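Local atomic coordinates of EvdMO1 (Micromonospora carbonacea, PDB entry 5T39), a protein that probably methylates an intermediate of everninomicin biosynthesis through an N-terminal S-adenosylmethionine-dependent methyltransferase domain, which is fused to an oxidase domain. Residues Arg30-Phe41 with Arg112-Val120; Leu189-Glu199 with Val211-Ser220. One frame throughout, in Å; residues are numbered along the deposited sequence.

Interaction 1: Arg30-Phe41 with Arg112-Val120; sequences RAKELEPWVNGF and RRAEFVMEV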
# COMPACT_ATOMS: atom_id res chain seq x y z
N ARG A 30 24.99 -4.42 -1.83
CA ARG A 30 23.66 -4.81 -2.25
C ARG A 30 22.77 -3.59 -2.45
O ARG A 30 22.01 -3.53 -3.42
CB ARG A 30 23.09 -5.78 -1.23
CG ARG A 30 21.91 -6.56 -1.72
CD ARG A 30 21.73 -7.80 -0.87
NE ARG A 30 20.39 -8.30 -0.99
CZ ARG A 30 19.81 -9.07 -0.08
NH1 ARG A 30 18.56 -9.46 -0.27
NH2 ARG A 30 20.46 -9.44 1.02
N ALA A 31 22.86 -2.59 -1.57
CA ALA A 31 22.07 -1.38 -1.76
C ALA A 31 22.41 -0.73 -3.09
O ALA A 31 21.53 -0.23 -3.80
CB ALA A 31 22.30 -0.39 -0.62
N LYS A 32 23.70 -0.75 -3.46
CA LYS A 32 24.12 -0.19 -4.74
C LYS A 32 23.56 -1.00 -5.91
O LYS A 32 23.07 -0.44 -6.90
CB LYS A 32 25.64 -0.10 -4.81
CG LYS A 32 26.17 0.45 -6.10
CD LYS A 32 27.69 0.52 -6.08
CE LYS A 32 28.28 1.02 -7.39
NZ LYS A 32 28.02 2.47 -7.57
N GLU A 33 23.66 -2.32 -5.82
CA GLU A 33 23.13 -3.18 -6.87
C GLU A 33 21.65 -2.96 -7.08
O GLU A 33 21.16 -3.10 -8.21
CB GLU A 33 23.41 -4.64 -6.51
CG GLU A 33 23.02 -5.63 -7.57
CD GLU A 33 23.50 -7.01 -7.21
OE1 GLU A 33 23.15 -7.48 -6.11
OE2 GLU A 33 24.26 -7.62 -7.99
N LEU A 34 20.92 -2.60 -6.03
CA LEU A 34 19.48 -2.41 -6.09
C LEU A 34 19.06 -1.03 -6.60
O LEU A 34 17.87 -0.80 -6.81
CB LEU A 34 18.88 -2.68 -4.70
CG LEU A 34 18.92 -4.14 -4.25
CD1 LEU A 34 18.68 -4.22 -2.75
CD2 LEU A 34 17.89 -4.97 -5.00
N GLU A 35 20.00 -0.11 -6.82
CA GLU A 35 19.64 1.20 -7.34
C GLU A 35 19.03 1.06 -8.73
O GLU A 35 19.43 0.18 -9.50
CB GLU A 35 20.85 2.12 -7.40
CG GLU A 35 21.43 2.44 -6.03
CD GLU A 35 22.27 3.69 -5.98
OE1 GLU A 35 23.50 3.55 -5.75
OE2 GLU A 35 21.72 4.81 -6.09
N PRO A 36 18.09 1.93 -9.11
CA PRO A 36 17.64 3.11 -8.36
C PRO A 36 16.54 2.81 -7.36
O PRO A 36 15.56 2.12 -7.68
CB PRO A 36 17.10 4.04 -9.46
CG PRO A 36 16.59 3.08 -10.51
CD PRO A 36 17.58 1.94 -10.50
N TRP A 37 16.69 3.36 -6.16
CA TRP A 37 15.65 3.31 -5.14
C TRP A 37 14.64 4.44 -5.34
O TRP A 37 14.95 5.50 -5.89
CB TRP A 37 16.26 3.47 -3.75
CG TRP A 37 17.11 2.30 -3.31
CD1 TRP A 37 18.33 1.91 -3.81
CD2 TRP A 37 16.80 1.38 -2.26
NE1 TRP A 37 18.78 0.80 -3.14
CE2 TRP A 37 17.87 0.46 -2.17
CE3 TRP A 37 15.73 1.25 -1.37
CZ2 TRP A 37 17.87 -0.57 -1.26
CZ3 TRP A 37 15.74 0.24 -0.46
CH2 TRP A 37 16.79 -0.67 -0.41
N VAL A 38 13.43 4.20 -4.85
CA VAL A 38 12.37 5.20 -4.85
C VAL A 38 12.45 6.07 -3.62
O VAL A 38 12.31 7.29 -3.70
CB VAL A 38 10.99 4.51 -4.96
CG1 VAL A 38 9.85 5.53 -4.82
CG2 VAL A 38 10.88 3.77 -6.26
N ASN A 39 12.64 5.47 -2.45
CA ASN A 39 12.68 6.26 -1.23
C ASN A 39 14.03 6.24 -0.56
O ASN A 39 14.16 6.79 0.53
CB ASN A 39 11.60 5.81 -0.26
CG ASN A 39 10.21 6.14 -0.75
OD1 ASN A 39 9.98 7.21 -1.34
ND2 ASN A 39 9.28 5.23 -0.53
N GLY A 40 15.03 5.69 -1.22
CA GLY A 40 16.38 5.69 -0.70
C GLY A 40 16.55 4.63 0.36
O GLY A 40 15.61 3.92 0.73
N PHE A 41 17.78 4.53 0.88
CA PHE A 41 18.09 3.54 1.89
C PHE A 41 19.18 4.07 2.80
O PHE A 41 20.26 4.47 2.34
CB PHE A 41 18.54 2.21 1.27
CG PHE A 41 18.84 1.17 2.30
CD1 PHE A 41 17.81 0.53 2.96
CD2 PHE A 41 20.15 0.88 2.66
CE1 PHE A 41 18.09 -0.40 3.94
CE2 PHE A 41 20.42 -0.04 3.63
CZ PHE A 41 19.40 -0.67 4.27
N ARG A 112 12.49 -6.91 -4.49
CA ARG A 112 13.86 -7.26 -4.11
C ARG A 112 14.43 -6.25 -3.12
O ARG A 112 15.17 -6.63 -2.20
CB ARG A 112 14.76 -7.36 -5.33
CG ARG A 112 14.41 -8.48 -6.28
CD ARG A 112 14.20 -9.84 -5.61
NE ARG A 112 13.66 -10.78 -6.58
CZ ARG A 112 12.80 -11.76 -6.30
NH1 ARG A 112 12.36 -11.93 -5.06
NH2 ARG A 112 12.36 -12.56 -7.26
N ARG A 113 14.12 -4.97 -3.30
CA ARG A 113 14.50 -3.96 -2.31
C ARG A 113 13.89 -4.22 -0.95
O ARG A 113 14.56 -4.17 0.08
CB ARG A 113 14.36 -2.52 -2.79
CG ARG A 113 14.91 -2.27 -4.13
CD ARG A 113 15.12 -0.78 -4.41
NE ARG A 113 15.13 -0.64 -5.85
CZ ARG A 113 14.06 -0.44 -6.62
NH1 ARG A 113 12.88 -0.15 -6.08
NH2 ARG A 113 14.18 -0.48 -7.93
N ALA A 114 12.58 -4.46 -0.94
CA ALA A 114 11.88 -4.72 0.31
C ALA A 114 12.44 -5.94 1.02
O ALA A 114 12.61 -5.94 2.24
CB ALA A 114 10.38 -4.90 0.04
N GLU A 115 12.77 -7.00 0.27
CA GLU A 115 13.34 -8.20 0.88
C GLU A 115 14.69 -7.90 1.52
O GLU A 115 14.99 -8.38 2.61
CB GLU A 115 13.48 -9.31 -0.16
CG GLU A 115 12.16 -9.92 -0.60
CD GLU A 115 12.28 -10.89 -1.75
OE1 GLU A 115 13.09 -10.67 -2.67
OE2 GLU A 115 11.54 -11.90 -1.75
N PHE A 116 15.51 -7.09 0.85
CA PHE A 116 16.79 -6.67 1.41
C PHE A 116 16.58 -5.89 2.70
O PHE A 116 17.25 -6.13 3.71
CB PHE A 116 17.52 -5.85 0.35
CG PHE A 116 18.71 -5.07 0.84
CD1 PHE A 116 19.86 -5.70 1.27
CD2 PHE A 116 18.68 -3.69 0.82
CE1 PHE A 116 20.97 -4.96 1.66
CE2 PHE A 116 19.77 -2.95 1.21
CZ PHE A 116 20.91 -3.57 1.63
N VAL A 117 15.63 -4.94 2.69
CA VAL A 117 15.34 -4.16 3.89
C VAL A 117 15.00 -5.08 5.06
O VAL A 117 15.49 -4.91 6.18
CB VAL A 117 14.23 -3.14 3.60
CG1 VAL A 117 13.71 -2.47 4.88
CG2 VAL A 117 14.72 -2.09 2.61
N MET A 118 14.13 -6.07 4.82
CA MET A 118 13.73 -6.96 5.91
C MET A 118 14.91 -7.77 6.42
O MET A 118 15.01 -8.04 7.62
CB MET A 118 12.62 -7.92 5.49
CG MET A 118 11.36 -7.24 5.05
SD MET A 118 10.72 -5.96 6.16
CE MET A 118 10.22 -4.80 4.90
N GLU A 119 15.79 -8.21 5.52
CA GLU A 119 16.95 -8.97 5.95
C GLU A 119 17.90 -8.10 6.77
O GLU A 119 18.40 -8.54 7.82
CB GLU A 119 17.67 -9.59 4.75
CG GLU A 119 18.81 -10.47 5.21
CD GLU A 119 19.48 -11.27 4.12
OE1 GLU A 119 19.17 -11.08 2.94
OE2 GLU A 119 20.35 -12.09 4.46
N VAL A 120 18.16 -6.87 6.33
CA VAL A 120 19.06 -5.99 7.07
C VAL A 120 18.53 -5.74 8.47
O VAL A 120 19.30 -5.69 9.44
CB VAL A 120 19.27 -4.67 6.30
CG1 VAL A 120 20.02 -3.65 7.14
CG2 VAL A 120 19.99 -4.91 5.00
O HOH W 1 16.93 -8.70 -2.51
O HOH W 2 16.53 -1.84 -9.14
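Arg30 lies lengthwise against Phe116, its methylenes and guanidinium passing the ring in the opposite direction, with Arg30 NE 3.5 Å from Phe116 CD1. The extended arginine chain carries NH2 to within 2.8 Å of Glu119 OE1, a salt bridge that meets the carboxylate from above its plane; because both side chains are modelled in two conformations, it may be held only part of the time. Water 1 joins Arg30 NH1 to the carbonyl oxygen of Arg112. One turn on, Leu34 rests CD1 on Phe116 CD2 at 3.6 Å, and its carbonyl oxygen receives Arg113 NE in the guanidinium plane (2.9 Å, 168°). Water 2 also donates to that oxygen and accepts from Arg113 NH2. Pro36, entered through a cis peptide bond, places its own carbonyl over one face of the guanidinium, where the angle is too poor for a bond. Arg113 also hydrogen-bonds to Gln205 and Asn110 and forms a salt bridge with Glu86.

Trp37 is fixed in rotation by NE1, which donates to Ala31 O at 3.0 Å. Arg113 CD sits over the indole face, 3.7 Å from the centroid of the six-membered ring, as a CH-pi contact, while Trp37 CH2, at the indole edge, meets Phe116 and Val117. Phe41 completes the core: its ring and that of Phe116 meet obliquely, centroids 5.1 Å apart and planes at 49°. The Phe116 ring reaches between Arg30, Leu34, Trp37 and Phe41 because its chi1 of 166° places CG opposite the backbone N. Thus the N-terminal helix 24-33 and the loop after it pack onto helix 108-121, the connecting helix of a right-handed beta-alpha-beta crossover between parallel strands 100-105 and 126-130, as expected of a Rossmann-like methyltransferase.

Interaction 2: Leu189-Glu199 with Val211-Ser220; sequences LDGYSVKHVRE and VDVRWLDRAS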
# COMPACT_ATOMS: atom_id res chain seq x y z
N LEU A 189 -18.84 2.67 -15.06
CA LEU A 189 -18.52 1.25 -15.13
C LEU A 189 -18.98 0.61 -13.83
O LEU A 189 -18.68 1.13 -12.75
CB LEU A 189 -17.03 1.02 -15.38
CG LEU A 189 -16.60 -0.43 -15.63
CD1 LEU A 189 -17.32 -1.04 -16.82
CD2 LEU A 189 -15.09 -0.51 -15.82
N ASP A 190 -19.72 -0.49 -13.93
CA ASP A 190 -20.38 -1.09 -12.76
C ASP A 190 -21.12 -0.04 -11.94
O ASP A 190 -21.15 -0.08 -10.71
CB ASP A 190 -19.43 -1.90 -11.87
CG ASP A 190 -20.19 -2.69 -10.79
OD1 ASP A 190 -21.39 -2.98 -11.01
OD2 ASP A 190 -19.59 -2.98 -9.73
N GLY A 191 -21.75 0.91 -12.63
CA GLY A 191 -22.51 1.94 -11.97
C GLY A 191 -21.71 3.01 -11.25
O GLY A 191 -22.30 3.92 -10.68
N TYR A 192 -20.38 2.93 -11.27
CA TYR A 192 -19.52 3.91 -10.63
C TYR A 192 -19.07 4.95 -11.65
O TYR A 192 -18.84 4.63 -12.82
CB TYR A 192 -18.29 3.22 -10.04
CG TYR A 192 -18.63 2.21 -8.97
CD1 TYR A 192 -19.15 2.61 -7.75
CD2 TYR A 192 -18.41 0.86 -9.18
CE1 TYR A 192 -19.46 1.68 -6.77
CE2 TYR A 192 -18.71 -0.07 -8.20
CZ TYR A 192 -19.23 0.36 -7.00
OH TYR A 192 -19.54 -0.53 -6.00
N SER A 193 -18.96 6.20 -11.20
CA SER A 193 -18.43 7.27 -12.03
C SER A 193 -16.92 7.28 -11.96
O SER A 193 -16.34 7.35 -10.87
CB SER A 193 -18.98 8.62 -11.58
OG SER A 193 -20.39 8.66 -11.71
N VAL A 194 -16.28 7.20 -13.14
CA VAL A 194 -14.86 6.93 -13.24
C VAL A 194 -14.18 7.90 -14.19
O VAL A 194 -14.72 8.25 -15.25
CB VAL A 194 -14.58 5.47 -13.68
CG1 VAL A 194 -15.06 4.52 -12.62
CG2 VAL A 194 -15.21 5.14 -15.03
N LYS A 195 -12.96 8.29 -13.82
CA LYS A 195 -12.03 9.00 -14.69
C LYS A 195 -11.04 7.96 -15.19
O LYS A 195 -10.22 7.45 -14.42
CB LYS A 195 -11.33 10.13 -13.93
CG LYS A 195 -10.46 10.99 -14.84
CD LYS A 195 -9.95 12.24 -14.18
CE LYS A 195 -9.18 13.10 -15.18
NZ LYS A 195 -9.94 13.37 -16.43
N HIS A 196 -11.15 7.63 -16.47
CA HIS A 196 -10.39 6.53 -17.07
C HIS A 196 -9.24 7.13 -17.85
O HIS A 196 -9.45 7.82 -18.84
CB HIS A 196 -11.31 5.74 -17.99
CG HIS A 196 -10.68 4.51 -18.56
ND1 HIS A 196 -11.20 3.88 -19.67
CD2 HIS A 196 -9.60 3.79 -18.18
CE1 HIS A 196 -10.47 2.81 -19.94
NE2 HIS A 196 -9.49 2.74 -19.06
N VAL A 197 -8.02 6.89 -17.38
CA VAL A 197 -6.85 7.54 -17.94
C VAL A 197 -5.70 6.56 -18.10
O VAL A 197 -5.64 5.51 -17.46
CB VAL A 197 -6.39 8.77 -17.11
CG1 VAL A 197 -7.47 9.82 -17.08
CG2 VAL A 197 -6.01 8.36 -15.71
N ARG A 198 -4.76 6.93 -18.96
CA ARG A 198 -3.52 6.18 -19.09
C ARG A 198 -2.73 6.28 -17.80
O ARG A 198 -2.70 7.32 -17.14
CB ARG A 198 -2.71 6.81 -20.22
CG ARG A 198 -1.75 5.90 -20.88
CD ARG A 198 -2.43 4.87 -21.73
NE ARG A 198 -1.43 4.15 -22.48
CZ ARG A 198 -1.68 3.09 -23.22
NH1 ARG A 198 -2.92 2.63 -23.31
NH2 ARG A 198 -0.69 2.50 -23.87
N GLU A 199 -2.06 5.19 -17.42
CA GLU A 199 -1.22 5.20 -16.22
C GLU A 199 0.06 5.97 -16.52
O GLU A 199 0.93 5.49 -17.25
CB GLU A 199 -0.91 3.77 -15.78
CG GLU A 199 0.13 3.63 -14.64
CD GLU A 199 -0.24 4.32 -13.35
OE1 GLU A 199 -0.29 5.56 -13.31
OE2 GLU A 199 -0.50 3.62 -12.35
N VAL A 211 -2.04 -0.74 -18.53
CA VAL A 211 -1.73 0.50 -19.24
C VAL A 211 -2.58 1.65 -18.75
O VAL A 211 -2.22 2.82 -18.96
CB VAL A 211 -1.90 0.33 -20.77
CG1 VAL A 211 -0.93 -0.71 -21.32
CG2 VAL A 211 -3.35 -0.00 -21.14
N ASP A 212 -3.71 1.35 -18.10
CA ASP A 212 -4.71 2.33 -17.71
C ASP A 212 -5.07 2.16 -16.24
O ASP A 212 -4.75 1.14 -15.60
CB ASP A 212 -5.97 2.21 -18.58
CG ASP A 212 -6.56 0.79 -18.64
OD1 ASP A 212 -7.79 0.68 -18.87
OD2 ASP A 212 -5.83 -0.21 -18.51
N VAL A 213 -5.72 3.19 -15.71
CA VAL A 213 -6.27 3.20 -14.36
C VAL A 213 -7.63 3.88 -14.40
O VAL A 213 -7.96 4.59 -15.35
CB VAL A 213 -5.35 3.93 -13.35
CG1 VAL A 213 -3.99 3.28 -13.30
CG2 VAL A 213 -5.21 5.42 -13.68
N ARG A 214 -8.41 3.68 -13.34
CA ARG A 214 -9.64 4.45 -13.17
C ARG A 214 -9.65 5.07 -11.79
O ARG A 214 -9.50 4.37 -10.78
CB ARG A 214 -10.89 3.60 -13.34
CG ARG A 214 -11.09 3.16 -14.77
CD ARG A 214 -12.39 2.40 -14.96
NE ARG A 214 -12.62 1.99 -16.34
CZ ARG A 214 -12.14 0.88 -16.87
NH1 ARG A 214 -11.36 0.07 -16.18
NH2 ARG A 214 -12.41 0.59 -18.14
N TRP A 215 -9.82 6.38 -11.74
CA TRP A 215 -10.07 7.10 -10.51
C TRP A 215 -11.57 7.21 -10.31
O TRP A 215 -12.34 7.24 -11.27
CB TRP A 215 -9.48 8.50 -10.55
CG TRP A 215 -7.99 8.61 -10.54
CD1 TRP A 215 -7.08 7.78 -11.11
CD2 TRP A 215 -7.24 9.65 -9.92
NE1 TRP A 215 -5.80 8.24 -10.88
CE2 TRP A 215 -5.88 9.39 -10.15
CE3 TRP A 215 -7.59 10.79 -9.19
CZ2 TRP A 215 -4.87 10.23 -9.67
CZ3 TRP A 215 -6.60 11.61 -8.73
CH2 TRP A 215 -5.25 11.33 -8.97
N LEU A 216 -12.00 7.29 -9.05
CA LEU A 216 -13.40 7.45 -8.68
C LEU A 216 -13.68 8.89 -8.28
O LEU A 216 -12.80 9.57 -7.75
CB LEU A 216 -13.73 6.52 -7.51
CG LEU A 216 -13.64 5.03 -7.86
CD1 LEU A 216 -13.59 4.17 -6.63
CD2 LEU A 216 -14.81 4.60 -8.71
N ASP A 217 -14.91 9.35 -8.50
CA ASP A 217 -15.35 10.54 -7.79
C ASP A 217 -15.67 10.18 -6.34
O ASP A 217 -15.64 9.02 -5.95
CB ASP A 217 -16.48 11.29 -8.52
CG ASP A 217 -17.80 10.54 -8.57
OD1 ASP A 217 -17.91 9.42 -8.03
OD2 ASP A 217 -18.75 11.11 -9.17
N ARG A 218 -15.94 11.19 -5.51
CA ARG A 218 -16.08 10.92 -4.09
C ARG A 218 -17.27 10.02 -3.81
O ARG A 218 -17.18 9.08 -3.02
CB ARG A 218 -16.21 12.22 -3.28
CG ARG A 218 -15.92 11.99 -1.80
CD ARG A 218 -16.15 13.26 -0.99
NE ARG A 218 -15.67 13.14 0.39
CZ ARG A 218 -16.34 12.57 1.39
NH1 ARG A 218 -17.56 12.07 1.21
NH2 ARG A 218 -15.80 12.55 2.60
N ALA A 219 -18.42 10.32 -4.43
CA ALA A 219 -19.60 9.52 -4.18
C ALA A 219 -19.36 8.07 -4.57
O ALA A 219 -19.81 7.15 -3.89
CB ALA A 219 -20.80 10.08 -4.94
N SER A 220 -18.66 7.84 -5.68
CA SER A 220 -18.43 6.48 -6.12
C SER A 220 -17.42 5.77 -5.23
O SER A 220 -17.54 4.56 -5.03
CB SER A 220 -17.98 6.45 -7.58
OG SER A 220 -19.00 6.96 -8.42
O HOH W 3 0.51 3.38 -19.51
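His196 and Arg214 form the layered part of this antiparallel strand pair. The extended Arg214 chain lays its guanidinium flat on the imidazole, centres 3.9 Å apart and planes at 22°, while Leu189 CD2 covers the other face of the guanidinium, over its centre, 3.4 Å from Arg214 CZ. Arg214 NH1 is held by the carbonyl of Arg157. His196 NE2 donates in its ring plane to the anti lone pair of Asp212 OD1, a nearly straight bond of 2.7 Å (169°), so stacking and hydrogen bonding together fix the ring. Replacing His196 by an alanine removes the imidazole and would probably leave Asp212 OD1 without this donor and one face of the guanidinium without its covering ring.

On the other face of the sheet lie the side chains of the hydrogen-bonded pairs Lys195-Trp215 and Val197-Val213, and Val197 CG2 touches Val213 CG2 at 3.7 Å. The tightly packed part lies toward helix 218-228, where Val194, Leu216, Asp217 and Ser220 are buried. Ser220 OG accepts from Ser193 N at 2.9 Å and donates to Asp217 OD1, which also takes Ser220 N from the other face of its carboxylate: an N-cap tied to the neighbouring strand.

The Val211 end is looser. Arg198, bent at chi2 (72°), spreads its guanidinium over exposed Val211, with NH1 3.4 Å from Val211 CG2, and water 3 bridges the carbonyl oxygens of Glu199 and Val211. The backbone bond from Glu199 N to Val211 O, 2.8 Å long, still closes this end.

Strand 192-198 is the middle one of three, between 187-189 and 212-216. Val194 and Leu216 turn toward helix 159-169, touching Trp160 and Pro159; Lys195 and Trp215 meet Trp180 and His178 of strand 172-180, and Tyr192 packs on helix 218-228.

The two contacts follow one another along the chain, interaction 1 closing before interaction 2 opens, and lie on opposite sides of its centre. Their own centres are about 33 Å apart and their nearest atoms about 13 Å, so they do not touch. Interaction 1 sets the N-terminal helix 24-33 on helix 108-121, beside the 126-130 end of the seven-stranded sheet; interaction 2 belongs to a separate three-stranded sheet inserted after strand 172-180. Both approach the bound S-adenosyl-L-homocysteine: the side chain of Val38 is about 7 Å from it and that of Glu199 about 6 Å. The Rossmann-like core thus carries additions on two sides that both extend toward the cofactor pocket.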